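Local coordinates for protein glycosyl hydrolase BlGH5_18 (Bifidobacterium longum subsp. infantis, PDB 7LQX) that probably hydrolyses glycosidic bonds of N-glycans or their fragments, as a family 5 (subfamily 18) glycoside hydrolase of a gut-dwelling bacterium, at residues W234-T239 with P280-E285; H253-A258 with E391-L396; R56-D61 with A346-A351; T230-V235 with W273-G278. One frame throughout, in Å; residues are numbered along the deposited sequence.

Interaction 1. Residues W234-T239 with P280-E285; sequences WVFNGT and PQNVLE
Phe-236 sets the edge of its ring against Pro-280 where two loops of the (beta/alpha)8 barrel meet, those following strands 229-233 and 272-277. Ring atom CD2 of Phe-236 lies 3.6 Å from Pro-280 CB, with the two side chains roughly perpendicular. The same pyrrolidine also meets Val-235, CG2 to Pro-280 CD at 4.0 Å, and the Trp-234 indole, whose CE3 edge faces Pro-280 CG. With chi1 at 58°, Phe-236 has CG between its backbone N and carbonyl carbon, and one ring face rests on Trp-234 CB. The Asn-282 amide stands 77° to the phenyl plane, its OD1 3.6 Å from Phe-236 CB, while Val-283 CG2 packs on Phe-236 CA. An alanine at Phe-236 is likely to open a gap beside Pro-280 and deprive the Asn-282 amide of the ring it stands against. Beyond the ring, an Asx turn ends the 234-239 loop: Asn-237 OD1 accepts from Thr-239 N at 3.1 Å and, on a lone pair in the carbonyl plane, from Thr-239 OG1 at 2.8 Å.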
loop_
_atom_site.group_PDB
_atom_site.type_symbol
_atom_site.label_atom_id
_atom_site.label_comp_id
_atom_site.label_asym_id
_atom_site.label_seq_id
_atom_site.Cartn_x
_atom_site.Cartn_y
_atom_site.Cartn_z
ATOM N N TRP A 234 18.783 -18.965 3.522
ATOM C CA TRP A 234 17.508 -19.632 3.258
ATOM C C TRP A 234 17.712 -20.800 2.302
ATOM O O TRP A 234 17.897 -20.601 1.096
ATOM C CB TRP A 234 16.491 -18.636 2.711
ATOM C CG TRP A 234 16.036 -17.700 3.766
ATOM C CD1 TRP A 234 16.373 -16.382 3.911
ATOM C CD2 TRP A 234 15.190 -18.022 4.870
ATOM N NE1 TRP A 234 15.767 -15.862 5.032
ATOM C CE2 TRP A 234 15.035 -16.849 5.636
ATOM C CE3 TRP A 234 14.551 -19.188 5.288
ATOM C CZ2 TRP A 234 14.253 -16.811 6.781
ATOM C CZ3 TRP A 234 13.780 -19.146 6.427
ATOM C CH2 TRP A 234 13.640 -17.971 7.164
ATOM N N VAL A 235 17.627 -22.022 2.837
ATOM C CA VAL A 235 17.954 -23.224 2.071
ATOM C C VAL A 235 16.869 -23.635 1.091
ATOM O O VAL A 235 17.070 -24.605 0.347
ATOM C CB VAL A 235 18.360 -24.396 2.989
ATOM C CG1 VAL A 235 19.669 -24.072 3.707
ATOM C CG2 VAL A 235 17.253 -24.741 3.986
ATOM N N PHE A 236 15.736 -22.926 1.047
ATOM C CA PHE A 236 14.783 -23.120 -0.042
ATOM C C PHE A 236 15.254 -22.511 -1.362
ATOM O O PHE A 236 14.528 -22.581 -2.362
ATOM C CB PHE A 236 13.390 -22.586 0.318
ATOM C CG PHE A 236 13.340 -21.125 0.689
ATOM C CD1 PHE A 236 13.765 -20.135 -0.185
ATOM C CD2 PHE A 236 12.820 -20.740 1.911
ATOM C CE1 PHE A 236 13.691 -18.800 0.169
ATOM C CE2 PHE A 236 12.734 -19.406 2.260
ATOM C CZ PHE A 236 13.161 -18.441 1.390
ATOM N N ASN A 237 16.448 -21.932 -1.394
ATOM C CA ASN A 237 16.984 -21.298 -2.588
ATOM C C ASN A 237 17.584 -22.276 -3.584
ATOM O O ASN A 237 18.342 -21.850 -4.466
ATOM C CB ASN A 237 18.059 -20.283 -2.188
ATOM C CG ASN A 237 19.303 -20.935 -1.600
ATOM O OD1 ASN A 237 19.404 -22.155 -1.490
ATOM N ND2 ASN A 237 20.268 -20.103 -1.227
ATOM N N GLY A 238 17.273 -23.563 -3.469
ATOM C CA GLY A 238 17.837 -24.584 -4.318
ATOM C C GLY A 238 18.803 -25.496 -3.604
ATOM O O GLY A 238 19.119 -26.572 -4.121
ATOM N N THR A 239 19.286 -25.097 -2.428
ATOM C CA THR A 239 20.265 -25.914 -1.728
ATOM C C THR A 239 19.628 -27.199 -1.212
ATOM O O THR A 239 20.129 -28.296 -1.472
ATOM C CB THR A 239 20.897 -25.114 -0.592
ATOM O OG1 THR A 239 21.529 -23.949 -1.132
ATOM C CG2 THR A 239 21.931 -25.942 0.113
ATOM N N PRO A 280 13.022 -23.686 6.805
ATOM C CA PRO A 280 11.782 -23.564 6.018
ATOM C C PRO A 280 11.172 -24.911 5.650
ATOM O O PRO A 280 11.807 -25.754 5.011
ATOM C CB PRO A 280 12.230 -22.795 4.767
ATOM C CG PRO A 280 13.669 -23.156 4.633
ATOM C CD PRO A 280 14.204 -23.262 6.033
ATOM N N GLN A 281 9.895 -25.077 5.990
ATOM C CA GLN A 281 9.222 -26.359 5.801
ATOM C C GLN A 281 8.662 -26.554 4.403
ATOM O O GLN A 281 7.996 -27.566 4.171
ATOM C CB GLN A 281 8.160 -26.578 6.884
ATOM C CG GLN A 281 8.826 -26.840 8.231
ATOM C CD GLN A 281 7.889 -26.787 9.410
ATOM O OE1 GLN A 281 8.246 -26.278 10.473
ATOM N NE2 GLN A 281 6.689 -27.315 9.239
ATOM N N ASN A 282 8.914 -25.648 3.459
ATOM C CA ASN A 282 8.686 -25.987 2.058
ATOM C C ASN A 282 9.739 -26.956 1.540
ATOM O O ASN A 282 9.506 -27.623 0.528
ATOM C CB ASN A 282 8.593 -24.737 1.176
ATOM C CG ASN A 282 9.797 -23.816 1.294
ATOM O OD1 ASN A 282 10.679 -24.005 2.129
ATOM N ND2 ASN A 282 9.826 -22.794 0.448
ATOM N N VAL A 283 10.871 -27.070 2.234
ATOM C CA VAL A 283 11.920 -28.011 1.850
ATOM C C VAL A 283 12.349 -28.937 2.980
ATOM O O VAL A 283 12.851 -30.042 2.699
ATOM C CB VAL A 283 13.144 -27.289 1.241
ATOM C CG1 VAL A 283 12.748 -26.609 -0.076
ATOM C CG2 VAL A 283 13.740 -26.293 2.215
ATOM N N LEU A 284 12.172 -28.562 4.247
ATOM C CA LEU A 284 12.504 -29.408 5.383
ATOM C C LEU A 284 11.240 -29.969 6.025
ATOM O O LEU A 284 10.163 -29.377 5.939
ATOM C CB LEU A 284 13.248 -28.606 6.453
ATOM C CG LEU A 284 14.447 -27.802 5.971
ATOM C CD1 LEU A 284 15.035 -27.006 7.156
ATOM C CD2 LEU A 284 15.509 -28.648 5.282
ATOM N N GLU A 285 11.382 -31.107 6.691
ATOM C CA GLU A 285 10.289 -31.660 7.474
ATOM C C GLU A 285 10.286 -31.041 8.866
ATOM O O GLU A 285 11.336 -30.741 9.433
ATOM C CB GLU A 285 10.441 -33.177 7.603
ATOM C CG GLU A 285 10.450 -33.902 6.269
ATOM C CD GLU A 285 9.240 -33.570 5.424
ATOM O OE1 GLU A 285 8.108 -33.752 5.920
ATOM O OE2 GLU A 285 9.419 -33.109 4.276
#

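Interaction 2. Residues H253-A258 with E391-L396; sequences HALYLA and ERWMRL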
loop_
_atom_site.group_PDB
_atom_site.type_symbol
_atom_site.label_atom_id
_atom_site.label_comp_id
_atom_site.label_asym_id
_atom_site.label_seq_id
_atom_site.Cartn_x
_atom_site.Cartn_y
_atom_site.Cartn_z
ATOM N N HIS A 253 25.005 -24.157 4.534
ATOM C CA HIS A 253 24.740 -23.001 3.685
ATOM C C HIS A 253 25.050 -21.685 4.389
ATOM O O HIS A 253 25.573 -20.751 3.768
ATOM C CB HIS A 253 23.297 -23.014 3.175
ATOM C CG HIS A 253 23.013 -21.937 2.175
ATOM N ND1 HIS A 253 22.534 -20.695 2.534
ATOM C CD2 HIS A 253 23.188 -21.899 0.833
ATOM C CE1 HIS A 253 22.419 -19.943 1.455
ATOM N NE2 HIS A 253 22.806 -20.648 0.410
ATOM N N ALA A 254 24.703 -21.569 5.675
ATOM C CA ALA A 254 24.931 -20.305 6.372
ATOM C C ALA A 254 26.421 -20.038 6.534
ATOM O O ALA A 254 26.885 -18.914 6.314
ATOM C CB ALA A 254 24.229 -20.301 7.732
ATOM N N LEU A 255 27.186 -21.066 6.917
ATOM C CA LEU A 255 28.636 -20.937 6.968
ATOM C C LEU A 255 29.197 -20.521 5.619
ATOM O O LEU A 255 30.090 -19.666 5.536
ATOM C CB LEU A 255 29.247 -22.275 7.389
ATOM C CG LEU A 255 30.774 -22.356 7.323
ATOM C CD1 LEU A 255 31.428 -21.308 8.208
ATOM C CD2 LEU A 255 31.259 -23.751 7.705
ATOM N N TYR A 256 28.698 -21.139 4.547
ATOM C CA TYR A 256 29.188 -20.817 3.215
ATOM C C TYR A 256 28.995 -19.344 2.894
ATOM O O TYR A 256 29.920 -18.681 2.419
ATOM C CB TYR A 256 28.484 -21.681 2.170
ATOM C CG TYR A 256 28.795 -21.242 0.756
ATOM C CD1 TYR A 256 30.064 -21.421 0.219
ATOM C CD2 TYR A 256 27.838 -20.623 -0.022
ATOM C CE1 TYR A 256 30.358 -21.019 -1.056
ATOM C CE2 TYR A 256 28.121 -20.218 -1.313
ATOM C CZ TYR A 256 29.393 -20.416 -1.821
ATOM O OH TYR A 256 29.699 -20.023 -3.103
ATOM N N LEU A 257 27.797 -18.809 3.129
ATOM C CA LEU A 257 27.577 -17.399 2.835
ATOM C C LEU A 257 28.479 -16.515 3.683
ATOM O O LEU A 257 28.974 -15.482 3.214
ATOM C CB LEU A 257 26.112 -17.025 3.043
ATOM C CG LEU A 257 25.196 -17.377 1.874
ATOM C CD1 LEU A 257 23.780 -16.848 2.100
ATOM C CD2 LEU A 257 25.744 -16.864 0.539
ATOM N N ALA A 258 28.693 -16.886 4.941
ATOM C CA ALA A 258 29.590 -16.099 5.779
ATOM C C ALA A 258 30.999 -16.069 5.191
ATOM O O ALA A 258 31.614 -15.002 5.077
ATOM C CB ALA A 258 29.604 -16.654 7.202
ATOM N N GLU A 391 30.239 -25.666 -5.167
ATOM C CA GLU A 391 30.532 -27.087 -4.995
ATOM C C GLU A 391 31.981 -27.345 -4.604
ATOM O O GLU A 391 32.247 -28.259 -3.817
ATOM C CB GLU A 391 30.104 -27.859 -6.239
ATOM C CG GLU A 391 28.588 -27.791 -6.400
ATOM C CD GLU A 391 28.000 -28.744 -7.415
ATOM O OE1 GLU A 391 28.735 -29.272 -8.275
ATOM O OE2 GLU A 391 26.772 -28.951 -7.348
ATOM N N ARG A 392 32.934 -26.559 -5.111
ATOM C CA ARG A 392 34.310 -26.726 -4.655
ATOM C C ARG A 392 34.430 -26.433 -3.164
ATOM O O ARG A 392 35.087 -27.173 -2.418
ATOM C CB ARG A 392 35.249 -25.834 -5.459
ATOM C CG ARG A 392 35.430 -26.277 -6.893
ATOM C CD ARG A 392 36.371 -25.342 -7.628
ATOM N NE ARG A 392 36.568 -25.722 -9.023
ATOM C CZ ARG A 392 37.428 -26.651 -9.428
ATOM N NH1 ARG A 392 38.175 -27.296 -8.542
ATOM N NH2 ARG A 392 37.562 -26.922 -10.722
ATOM N N TRP A 393 33.819 -25.335 -2.710
ATOM C CA TRP A 393 33.838 -25.028 -1.285
ATOM C C TRP A 393 33.201 -26.163 -0.490
ATOM O O TRP A 393 33.741 -26.610 0.527
ATOM C CB TRP A 393 33.148 -23.688 -1.009
ATOM C CG TRP A 393 33.289 -23.269 0.422
ATOM C CD1 TRP A 393 34.256 -22.453 0.954
ATOM C CD2 TRP A 393 32.458 -23.674 1.523
ATOM N NE1 TRP A 393 34.064 -22.316 2.306
ATOM C CE2 TRP A 393 32.975 -23.060 2.684
ATOM C CE3 TRP A 393 31.333 -24.504 1.639
ATOM C CZ2 TRP A 393 32.406 -23.244 3.940
ATOM C CZ3 TRP A 393 30.767 -24.678 2.882
ATOM C CH2 TRP A 393 31.302 -24.051 4.018
HETATM N N MSE A 394 32.050 -26.657 -0.950
HETATM C CA MSE A 394 31.350 -27.729 -0.246
HETATM C C MSE A 394 32.209 -28.985 -0.127
HETATM O O MSE A 394 32.171 -29.677 0.897
HETATM C CB MSE A 394 30.006 -28.047 -0.923
HETATM C CG MSE A 394 28.970 -26.952 -0.763
HETATM SE SE MSE A 394 28.445 -26.799 1.095
HETATM C CE MSE A 394 27.534 -25.101 0.956
ATOM N N ARG A 395 32.988 -29.286 -1.168
ATOM C CA ARG A 395 33.838 -30.473 -1.130
ATOM C C ARG A 395 34.946 -30.312 -0.096
ATOM O O ARG A 395 35.189 -31.213 0.716
ATOM C CB ARG A 395 34.438 -30.728 -2.510
ATOM C CG ARG A 395 35.015 -32.120 -2.659
ATOM C CD ARG A 395 36.008 -32.198 -3.797
ATOM N NE ARG A 395 37.295 -31.627 -3.400
ATOM C CZ ARG A 395 37.786 -30.466 -3.837
ATOM N NH1 ARG A 395 37.115 -29.721 -4.710
ATOM N NH2 ARG A 395 38.961 -30.048 -3.395
ATOM N N LEU A 396 35.631 -29.164 -0.116
ATOM C CA LEU A 396 36.665 -28.887 0.873
ATOM C C LEU A 396 36.096 -28.876 2.285
ATOM O O LEU A 396 36.747 -29.352 3.225
ATOM C CB LEU A 396 37.335 -27.556 0.546
ATOM C CG LEU A 396 38.278 -27.615 -0.656
ATOM C CD1 LEU A 396 38.585 -26.198 -1.137
ATOM C CD2 LEU A 396 39.558 -28.369 -0.322
#
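Tyr-256 drives one edge of its ring onto a face of the Trp-393 indole, with CD1 of Tyr-256 3.5 Å from CD2 of Trp-393. The pair is an offset edge-to-face stack, the planes 61° apart and the centroid of the tyrosine ring 5.3 Å from that of the five-membered ring of Trp-393. Both side chains have CG anti to the backbone N (chi1 171° in Tyr-256), and they slide past each other in opposite directions. Tyr-256 CB comes over the six-membered ring of Trp-393, 4.1 Å from its centroid, in a CH-pi contact close to the ring normal. The helices that carry these residues belong to different parts of the protein: 253-258 is a piece of barrel helix 248-264, whereas 391-396 lies on the helix of a beta-alpha-beta crossover joining strands 365-369 and 403-407 of the small C-terminal sheet. The 253-258 and 391-396 segments cross at 116°, their axes 11.2 Å apart at the closest, and long side chains span the distance. Leu-255 meets the far edge of the indole, CD2 to Trp-393 CH2 at 3.7 Å. Selenomethionine Met-394 bends at chi2, bringing CE to 3.8 Å from Tyr-256 CB while its SE lies in the indole plane, at the ring edge. At the other end of the tyrosine, the hydroxyl OH is hydrogen-bonded to Cys-383 O.

Interaction 3. Residues R56-D61 with A346-A351; sequences RNLGMD and AFAEMA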
loop_
_atom_site.group_PDB
_atom_site.type_symbol
_atom_site.label_atom_id
_atom_site.label_comp_id
_atom_site.label_asym_id
_atom_site.label_seq_id
_atom_site.Cartn_x
_atom_site.Cartn_y
_atom_site.Cartn_z
ATOM N N ARG A 56 13.238 -13.387 25.916
ATOM C CA ARG A 56 14.375 -13.258 26.821
ATOM C C ARG A 56 14.633 -14.567 27.556
ATOM O O ARG A 56 15.789 -14.938 27.800
ATOM C CB ARG A 56 14.121 -12.134 27.828
ATOM C CG ARG A 56 15.158 -12.027 28.952
ATOM C CD ARG A 56 16.563 -11.713 28.441
ATOM N NE ARG A 56 17.544 -11.686 29.528
ATOM C CZ ARG A 56 18.163 -12.762 30.017
ATOM N NH1 ARG A 56 17.914 -13.967 29.520
ATOM N NH2 ARG A 56 19.039 -12.639 31.008
ATOM N N ASN A 57 13.566 -15.276 27.928
ATOM C CA ASN A 57 13.710 -16.503 28.702
ATOM C C ASN A 57 14.329 -17.640 27.900
ATOM O O ASN A 57 14.782 -18.620 28.499
ATOM C CB ASN A 57 12.364 -16.901 29.298
ATOM C CG ASN A 57 11.990 -16.040 30.487
ATOM O OD1 ASN A 57 12.820 -15.291 31.007
ATOM N ND2 ASN A 57 10.747 -16.139 30.926
ATOM N N LEU A 58 14.378 -17.530 26.571
ATOM C CA LEU A 58 15.173 -18.436 25.756
ATOM C C LEU A 58 16.667 -18.174 25.864
ATOM O O LEU A 58 17.458 -18.923 25.271
ATOM C CB LEU A 58 14.807 -18.286 24.282
ATOM C CG LEU A 58 13.438 -18.760 23.818
ATOM C CD1 LEU A 58 13.342 -18.518 22.312
ATOM C CD2 LEU A 58 13.219 -20.221 24.165
ATOM N N GLY A 59 17.070 -17.125 26.572
ATOM C CA GLY A 59 18.460 -16.731 26.606
ATOM C C GLY A 59 18.877 -15.831 25.470
ATOM O O GLY A 59 20.059 -15.820 25.101
HETATM N N MSE A 60 17.946 -15.082 24.895
HETATM C CA MSE A 60 18.256 -14.170 23.806
HETATM C C MSE A 60 18.780 -12.853 24.352
HETATM O O MSE A 60 18.363 -12.403 25.422
HETATM C CB MSE A 60 17.004 -13.899 22.978
HETATM C CG MSE A 60 16.372 -15.137 22.396
HETATM SE SE MSE A 60 17.488 -16.057 21.110
HETATM C CE MSE A 60 18.248 -17.413 22.229
ATOM N N ASP A 61 19.694 -12.228 23.613
ATOM C CA ASP A 61 20.231 -10.933 23.996
ATOM C C ASP A 61 19.785 -9.797 23.085
ATOM O O ASP A 61 20.097 -8.640 23.377
ATOM C CB ASP A 61 21.763 -10.994 24.088
ATOM C CG ASP A 61 22.413 -11.390 22.781
ATOM O OD1 ASP A 61 22.318 -10.609 21.816
ATOM O OD2 ASP A 61 23.004 -12.483 22.719
ATOM N N ALA A 346 16.024 -25.939 20.894
ATOM C CA ALA A 346 17.319 -26.153 20.255
ATOM C C ALA A 346 18.094 -24.847 20.127
ATOM O O ALA A 346 19.303 -24.812 20.385
ATOM C CB ALA A 346 17.131 -26.794 18.880
ATOM N N PHE A 347 17.424 -23.768 19.724
ATOM C CA PHE A 347 18.115 -22.492 19.576
ATOM C C PHE A 347 18.606 -21.980 20.920
ATOM O O PHE A 347 19.726 -21.466 21.017
ATOM C CB PHE A 347 17.204 -21.477 18.895
ATOM C CG PHE A 347 17.911 -20.233 18.423
ATOM C CD1 PHE A 347 18.996 -20.317 17.562
ATOM C CD2 PHE A 347 17.476 -18.982 18.813
ATOM C CE1 PHE A 347 19.641 -19.175 17.109
ATOM C CE2 PHE A 347 18.119 -17.841 18.357
ATOM C CZ PHE A 347 19.198 -17.943 17.508
ATOM N N ALA A 348 17.801 -22.150 21.975
ATOM C CA ALA A 348 18.245 -21.786 23.315
ATOM C C ALA A 348 19.502 -22.554 23.695
ATOM O O ALA A 348 20.431 -21.989 24.288
ATOM C CB ALA A 348 17.130 -22.054 24.326
ATOM N N GLU A 349 19.547 -23.848 23.366
ATOM C CA GLU A 349 20.724 -24.654 23.673
ATOM C C GLU A 349 21.941 -24.142 22.921
ATOM O O GLU A 349 23.051 -24.105 23.461
ATOM C CB GLU A 349 20.465 -26.115 23.307
ATOM C CG GLU A 349 19.470 -26.817 24.215
ATOM C CD GLU A 349 18.820 -28.037 23.567
ATOM O OE1 GLU A 349 17.787 -28.512 24.092
ATOM O OE2 GLU A 349 19.330 -28.521 22.533
HETATM N N MSE A 350 21.753 -23.732 21.679
HETATM C CA MSE A 350 22.875 -23.251 20.887
HETATM C C MSE A 350 23.389 -21.924 21.430
HETATM O O MSE A 350 24.598 -21.696 21.483
HETATM C CB MSE A 350 22.473 -23.127 19.424
HETATM C CG MSE A 350 22.155 -24.462 18.760
HETATM SE SE MSE A 350 23.558 -25.793 18.879
HETATM C CE MSE A 350 23.165 -26.588 20.600
ATOM N N ALA A 351 22.484 -21.039 21.840
ATOM C CA ALA A 351 22.918 -19.781 22.429
ATOM C C ALA A 351 23.735 -20.033 23.688
ATOM O O ALA A 351 24.775 -19.399 23.906
ATOM C CB ALA A 351 21.703 -18.915 22.745
HETATM O O HOH W 1 19.876 -19.934 26.089
#
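Selenomethionine Met-60 presses its SE to 3.3 Å from CE2 of Phe-347, a tight Met-aromatic contact. The approach to the ring is oblique, 68° off the normal, and the bends at chi2 and chi3 of Met-60 carry CE on to 3.8 Å from Ala-351 CB. Beside them the backbone comes close: Leu-58 O lies 3.3 Å from Ala-348 CB, the alanine's methyl directed toward the 56-61 segment. One water donates to both Leu-58 O, at 2.7 Å, and Ala-348 O, at 2.8 Å, bridging the two backbone segments. Between Leu-58 and Met-60, Gly-59 takes a positive phi of 86° in a Schellman motif that turns the chain away from helix 45-57, and this probably helps set the positions of both. Gly-59 O is in turn hydrogen-bonded to Arg-355 NH2. Replacing Phe-347 by alanine would probably strip SE of its aromatic partner and let the end of Met-60 turn more freely. The contact thus fastens the turn between helix 45-57 and strand 62-65 to barrel helix 342-354; Met-60 reaches Val-28 and Ala-351 reaches Phe-26 of strand 25-29, while Phe-347 packs on Ile-297 of helix 289-300 and Trp-311 of strand 306-312.

Interaction 4. Residues T230-V235 with W273-G278; sequences TIHSWV and WLQEVG. With EDO (1,2-ethanediol), chain D.
Glu-276 lies over the His-232 imidazole along its whole length, and each step from CB outward has a partner. Glu-276 CB is 3.7 Å from His-232 CG. Glu-276 CG, anti to the carbonyl carbon (chi1 -65°), sits 3.5 Å from the centroid of the His-232 ring, almost on its normal, as a CH-pi contact. The chain then runs extended, so that CD stands over the rim near ND1 and the carboxylate lies stacked on the imidazole, the planes 14° apart. Glu-276 OE1 accepts from Trp-234 NE1 at 3.0 Å, in the plane of the indole and nearly straight. Glu-276 OE2 takes a hydrogen bond from O1 of a bound 1,2-ethanediol at 2.6 Å and a salt bridge from Arg-64. The imidazole beneath is itself fixed at both nitrogens: His-232 NE2 accepts in its ring plane from Gln-275 NE2 at 2.8 Å, and ND1 is hydrogen-bonded to Glu-163. The two strands pair in parallel, with Ser-233 N bound to Glu-276 O at 2.9 Å and Ile-231 N to Trp-273 O at 3.0 Å. Farther on, the indole of Trp-234 covers Gly-278, where a CB would run into CH2. A glutamate at the C-terminal end of the seventh barrel strand, facing another after the fourth, is the arrangement of the GH5 active site, and the position of Glu-276 is consistent with the nucleophile, that of Glu-163 with the acid/base.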
loop_
_atom_site.group_PDB
_atom_site.type_symbol
_atom_site.label_atom_id
_atom_site.label_comp_id
_atom_site.label_asym_id
_atom_site.label_seq_id
_atom_site.Cartn_x
_atom_site.Cartn_y
_atom_site.Cartn_z
ATOM N N THR A 230 25.539 -8.288 6.588
ATOM C CA THR A 230 24.344 -9.026 6.966
ATOM C C THR A 230 24.123 -10.142 5.953
ATOM O O THR A 230 24.295 -9.941 4.749
ATOM C CB THR A 230 23.111 -8.121 7.021
ATOM O OG1 THR A 230 22.835 -7.601 5.720
ATOM C CG2 THR A 230 23.319 -6.969 7.993
ATOM N N ILE A 231 23.756 -11.315 6.459
ATOM C CA ILE A 231 23.459 -12.487 5.645
ATOM C C ILE A 231 22.088 -13.003 6.043
ATOM O O ILE A 231 21.756 -13.045 7.233
ATOM C CB ILE A 231 24.531 -13.578 5.839
ATOM C CG1 ILE A 231 25.861 -13.063 5.282
ATOM C CG2 ILE A 231 24.108 -14.886 5.181
ATOM C CD1 ILE A 231 27.017 -13.955 5.533
ATOM N N HIS A 232 21.293 -13.390 5.047
ATOM C CA HIS A 232 19.997 -14.024 5.269
ATOM C C HIS A 232 20.084 -15.373 4.570
ATOM O O HIS A 232 20.079 -15.429 3.335
ATOM C CB HIS A 232 18.848 -13.210 4.679
ATOM C CG HIS A 232 18.618 -11.900 5.359
ATOM N ND1 HIS A 232 17.588 -11.062 4.997
ATOM C CD2 HIS A 232 19.284 -11.273 6.356
ATOM C CE1 HIS A 232 17.614 -9.983 5.756
ATOM N NE2 HIS A 232 18.648 -10.075 6.572
ATOM N N SER A 233 20.173 -16.452 5.343
ATOM C CA SER A 233 20.470 -17.781 4.810
ATOM C C SER A 233 19.199 -18.614 4.746
ATOM O O SER A 233 18.644 -18.990 5.785
ATOM C CB SER A 233 21.522 -18.465 5.676
ATOM O OG SER A 233 21.831 -19.737 5.153
ATOM N N TRP A 234 18.783 -18.965 3.522
ATOM C CA TRP A 234 17.508 -19.632 3.258
ATOM C C TRP A 234 17.712 -20.800 2.302
ATOM O O TRP A 234 17.897 -20.601 1.096
ATOM C CB TRP A 234 16.491 -18.636 2.711
ATOM C CG TRP A 234 16.036 -17.700 3.766
ATOM C CD1 TRP A 234 16.373 -16.382 3.911
ATOM C CD2 TRP A 234 15.190 -18.022 4.870
ATOM N NE1 TRP A 234 15.767 -15.862 5.032
ATOM C CE2 TRP A 234 15.035 -16.849 5.636
ATOM C CE3 TRP A 234 14.551 -19.188 5.288
ATOM C CZ2 TRP A 234 14.253 -16.811 6.781
ATOM C CZ3 TRP A 234 13.780 -19.146 6.427
ATOM C CH2 TRP A 234 13.640 -17.971 7.164
ATOM N N VAL A 235 17.627 -22.022 2.837
ATOM C CA VAL A 235 17.954 -23.224 2.071
ATOM C C VAL A 235 16.869 -23.635 1.091
ATOM O O VAL A 235 17.070 -24.605 0.347
ATOM C CB VAL A 235 18.360 -24.396 2.989
ATOM C CG1 VAL A 235 19.669 -24.072 3.707
ATOM C CG2 VAL A 235 17.253 -24.741 3.986
ATOM N N TRP A 273 27.110 -10.778 10.452
ATOM C CA TRP A 273 25.882 -11.022 11.201
ATOM C C TRP A 273 24.996 -11.943 10.367
ATOM O O TRP A 273 24.532 -11.555 9.296
ATOM C CB TRP A 273 25.181 -9.691 11.481
ATOM C CG TRP A 273 23.951 -9.822 12.328
ATOM C CD1 TRP A 273 23.511 -10.941 12.959
ATOM C CD2 TRP A 273 23.010 -8.787 12.646
ATOM N NE1 TRP A 273 22.344 -10.683 13.638
ATOM C CE2 TRP A 273 22.025 -9.361 13.476
ATOM C CE3 TRP A 273 22.912 -7.434 12.323
ATOM C CZ2 TRP A 273 20.949 -8.631 13.970
ATOM C CZ3 TRP A 273 21.856 -6.708 12.823
ATOM C CH2 TRP A 273 20.880 -7.308 13.637
ATOM N N LEU A 274 24.802 -13.169 10.847
ATOM C CA LEU A 274 23.769 -14.059 10.320
ATOM C C LEU A 274 22.445 -13.497 10.825
ATOM O O LEU A 274 21.895 -13.923 11.845
ATOM C CB LEU A 274 24.020 -15.469 10.806
ATOM C CG LEU A 274 23.168 -16.556 10.168
ATOM C CD1 LEU A 274 23.155 -16.489 8.659
ATOM C CD2 LEU A 274 23.703 -17.909 10.640
ATOM N N GLN A 275 21.964 -12.477 10.106
ATOM C CA GLN A 275 20.831 -11.669 10.546
ATOM C C GLN A 275 19.504 -12.370 10.324
ATOM O O GLN A 275 18.527 -12.038 11.007
ATOM C CB GLN A 275 20.905 -10.318 9.820
ATOM C CG GLN A 275 19.886 -9.297 10.274
ATOM C CD GLN A 275 19.938 -8.005 9.479
ATOM O OE1 GLN A 275 20.155 -6.916 10.035
ATOM N NE2 GLN A 275 19.745 -8.107 8.196
ATOM N N GLU A 276 19.453 -13.333 9.408
ATOM C CA GLU A 276 18.345 -14.259 9.336
ATOM C C GLU A 276 18.850 -15.655 9.040
ATOM O O GLU A 276 19.665 -15.847 8.133
ATOM C CB GLU A 276 17.357 -13.943 8.204
ATOM C CG GLU A 276 16.635 -12.651 8.354
ATOM C CD GLU A 276 15.697 -12.357 7.216
ATOM O OE1 GLU A 276 15.509 -13.211 6.316
ATOM O OE2 GLU A 276 15.177 -11.221 7.215
ATOM N N VAL A 277 18.333 -16.622 9.778
ATOM C CA VAL A 277 18.436 -18.027 9.413
ATOM C C VAL A 277 17.180 -18.691 9.943
ATOM O O VAL A 277 16.806 -18.483 11.101
ATOM C CB VAL A 277 19.722 -18.672 9.962
ATOM C CG1 VAL A 277 19.843 -18.404 11.437
ATOM C CG2 VAL A 277 19.740 -20.166 9.658
ATOM N N GLY A 278 16.501 -19.448 9.092
ATOM C CA GLY A 278 15.304 -20.168 9.475
ATOM C C GLY A 278 15.321 -21.575 8.917
ATOM O O GLY A 278 16.221 -21.951 8.168
HETATM C C1 EDO D . 12.481 -12.294 5.782
HETATM O O1 EDO D . 13.443 -11.364 5.284
HETATM C C2 EDO D . 11.106 -11.636 5.721
HETATM O O2 EDO D . 10.841 -11.268 4.357
HETATM O O HOH W 2 17.872 -21.654 5.954
#

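From the N terminus, interaction 3 opens first, at the turn leaving helix 45-57, and closes near the end of the barrel on helix 342-354; its long loop encloses interactions 1 and 4 entirely. Those two start together on strand 229-233 and the loop after it, sharing Trp-234 and Val-235: interaction 4 closes on strand 272-277, and interaction 1 just past it. Interaction 2 begins within both loops, on helix 248-264, but ends outside them on helix 388-399, and so crosses all three, tying the C-terminal unit to the barrel. His-253 touches Asn-237 of interaction 1 and probably hydrogen-bonds to Ser-233 OG of interaction 4 through ND1.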